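PDB 3D2Y: N-acetylmuramoyl-L-alanine amidase AmiD, which hydrolyses, with one catalytic zinc ion, the amide link between N-acetylmuramoyl groups and L-amino acids in cell-wall glycopeptides. Local coordinates for residues 86-94 and 207-215. Residues are numbered along the deposited sequence; the frame is centred on the assembly and turned at random.
Sequences GISAWRGAT and LARYGYDVK
Arg91 and Trp90, in the type I' beta turn Trp90-Ala93 of a short, weakly bonded hairpin within the zinc amidase domain, grip the C-terminal end of helix 200-210, where Gly211 has left helical geometry with positive phi. The backbone comes first: Arg91 N donates to Gly211 O on a lone pair, in the carbonyl plane, nearly straight (N-H...O 169°). Beyond CB, Arg91 CG lies 3.2 Å from Tyr210 O and 3.6 Å from Gly211 CA; CD still flanks that tyrosine carbonyl. A bend at chi3 then folds NH1 back to donate to Tyr210 O at 2.9 Å, tilted out of the carbonyl plane; NH1 also donates to Gly259 O, NE pairs with Asp261, the C-terminal residue, and NH2 has a long, weak ion pair with Glu146. With alanine in place of Arg91, Tyr210 O is likely to lose its NH1 donor and Asp261 its salt-bridge mate. Trp90 has CG anti to its N (chi1 -170°), which sets one face of the indole against Gly211, whose CA sits 4.0 Å from the six-membered ring centroid, a CH-pi contact. The far edge of the indole meets the face of Tyr212 in a T-shaped pair, planes at 79°, and Tyr212 OH bonds Asp153. At the other end, one water links Ala89 O to Asp213 N, 2.9 Å from each.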
# COMPACT_ATOMS: atom_id res chain seq x y z
N GLY A 86 -8.46 8.51 0.98
CA GLY A 86 -9.25 9.14 2.03
C GLY A 86 -8.44 9.64 3.21
O GLY A 86 -7.25 10.00 3.08
N ILE A 87 -9.10 9.72 4.38
CA ILE A 87 -8.40 10.08 5.62
C ILE A 87 -7.34 9.03 5.89
O ILE A 87 -7.68 7.85 5.99
CB ILE A 87 -9.37 10.18 6.81
CG1 ILE A 87 -10.33 11.35 6.58
CG2 ILE A 87 -8.62 10.32 8.16
CD1 ILE A 87 -11.70 11.12 7.20
N SER A 88 -6.07 9.46 5.97
CA SER A 88 -4.98 8.51 5.85
C SER A 88 -3.70 9.07 6.46
O SER A 88 -3.57 10.29 6.65
CB SER A 88 -4.72 8.14 4.37
OG SER A 88 -4.66 9.32 3.56
N ALA A 89 -2.78 8.16 6.80
CA ALA A 89 -1.49 8.48 7.41
C ALA A 89 -0.45 7.38 7.10
O ALA A 89 -0.75 6.20 7.22
CB ALA A 89 -1.65 8.69 8.94
N TRP A 90 0.73 7.79 6.64
CA TRP A 90 1.84 6.87 6.39
C TRP A 90 3.19 7.57 6.57
O TRP A 90 3.50 8.56 5.88
CB TRP A 90 1.75 6.24 4.97
CG TRP A 90 2.71 5.14 4.80
CD1 TRP A 90 3.79 5.10 3.94
CD2 TRP A 90 2.75 3.90 5.54
NE1 TRP A 90 4.47 3.90 4.08
CE2 TRP A 90 3.87 3.16 5.07
CE3 TRP A 90 1.95 3.35 6.56
CZ2 TRP A 90 4.20 1.90 5.58
CZ3 TRP A 90 2.29 2.09 7.09
CH2 TRP A 90 3.41 1.39 6.60
N ARG A 91 3.97 7.05 7.52
CA ARG A 91 5.37 7.45 7.72
C ARG A 91 5.54 8.96 7.91
O ARG A 91 6.47 9.57 7.36
CB ARG A 91 6.22 6.92 6.54
CG ARG A 91 6.49 5.46 6.71
CD ARG A 91 7.30 4.84 5.59
NE ARG A 91 8.74 5.06 5.62
CZ ARG A 91 9.64 4.31 6.27
NH1 ARG A 91 9.28 3.29 7.04
NH2 ARG A 91 10.94 4.60 6.17
N GLY A 92 4.64 9.57 8.67
CA GLY A 92 4.75 11.01 8.90
C GLY A 92 3.79 11.86 8.05
O GLY A 92 3.48 12.98 8.42
N ALA A 93 3.33 11.32 6.91
CA ALA A 93 2.47 12.09 5.97
C ALA A 93 1.00 11.87 6.29
O ALA A 93 0.68 10.90 6.90
CB ALA A 93 2.75 11.67 4.50
N THR A 94 0.13 12.80 5.90
CA THR A 94 -1.31 12.58 5.89
C THR A 94 -1.83 12.98 4.50
O THR A 94 -1.02 13.36 3.64
CB THR A 94 -2.03 13.40 7.03
OG1 THR A 94 -1.79 14.81 6.86
CG2 THR A 94 -1.52 12.98 8.38
N LEU A 207 5.36 -0.17 15.21
CA LEU A 207 4.47 0.02 14.07
C LEU A 207 4.30 1.48 13.71
O LEU A 207 4.34 1.85 12.52
CB LEU A 207 3.11 -0.66 14.32
CG LEU A 207 3.23 -2.15 14.60
CD1 LEU A 207 1.81 -2.76 14.64
CD2 LEU A 207 4.13 -2.87 13.57
N ALA A 208 4.19 2.32 14.75
CA ALA A 208 4.13 3.77 14.57
C ALA A 208 5.33 4.23 13.77
O ALA A 208 5.19 4.98 12.81
CB ALA A 208 4.10 4.51 15.94
N ARG A 209 6.52 3.79 14.18
CA ARG A 209 7.74 4.26 13.56
C ARG A 209 7.93 3.72 12.14
O ARG A 209 8.52 4.41 11.31
CB ARG A 209 8.97 3.92 14.40
CG ARG A 209 9.03 4.58 15.81
CD ARG A 209 9.28 6.10 15.82
NE ARG A 209 8.15 6.89 15.33
CZ ARG A 209 7.07 7.24 16.04
NH1 ARG A 209 6.94 6.93 17.32
NH2 ARG A 209 6.10 7.92 15.45
N TYR A 210 7.43 2.50 11.91
CA TYR A 210 7.45 1.91 10.57
C TYR A 210 6.50 2.67 9.61
O TYR A 210 6.80 2.80 8.42
CB TYR A 210 7.21 0.38 10.55
CG TYR A 210 7.38 -0.18 9.13
CD1 TYR A 210 8.66 -0.30 8.56
CD2 TYR A 210 6.28 -0.51 8.33
CE1 TYR A 210 8.81 -0.80 7.27
CE2 TYR A 210 6.45 -0.98 6.99
CZ TYR A 210 7.72 -1.13 6.50
OH TYR A 210 7.90 -1.56 5.20
N GLY A 211 5.36 3.13 10.15
CA GLY A 211 4.59 4.14 9.48
C GLY A 211 3.13 4.20 9.81
O GLY A 211 2.43 5.10 9.33
N TYR A 212 2.67 3.27 10.65
CA TYR A 212 1.25 3.12 10.97
C TYR A 212 0.74 4.28 11.83
O TYR A 212 1.42 4.74 12.70
CB TYR A 212 0.92 1.73 11.60
CG TYR A 212 1.02 0.58 10.62
CD1 TYR A 212 -0.13 0.01 10.01
CD2 TYR A 212 2.28 0.10 10.25
CE1 TYR A 212 0.03 -1.04 9.07
CE2 TYR A 212 2.45 -0.89 9.36
CZ TYR A 212 1.33 -1.50 8.77
OH TYR A 212 1.57 -2.48 7.82
N ASP A 213 -0.53 4.63 11.66
CA ASP A 213 -1.16 5.71 12.42
C ASP A 213 -1.44 5.15 13.81
O ASP A 213 -2.27 4.26 13.96
CB ASP A 213 -2.50 6.04 11.73
CG ASP A 213 -3.14 7.35 12.19
OD1 ASP A 213 -2.50 8.17 12.86
OD2 ASP A 213 -4.33 7.57 11.82
N VAL A 214 -0.74 5.63 14.84
CA VAL A 214 -0.98 5.17 16.20
C VAL A 214 -1.14 6.43 17.03
O VAL A 214 -0.25 7.26 17.05
CB VAL A 214 0.20 4.32 16.74
CG1 VAL A 214 0.06 4.03 18.24
CG2 VAL A 214 0.32 3.01 16.00
N LYS A 215 -2.30 6.60 17.68
CA LYS A 215 -2.55 7.79 18.49
C LYS A 215 -2.38 7.44 19.97
O LYS A 215 -2.58 6.28 20.32
CB LYS A 215 -3.93 8.38 18.19
CG LYS A 215 -4.15 8.61 16.70
CD LYS A 215 -5.56 9.08 16.37
CE LYS A 215 -5.77 9.16 14.86
NZ LYS A 215 -4.72 9.97 14.14
O HOH W 1 -1.73 4.26 9.10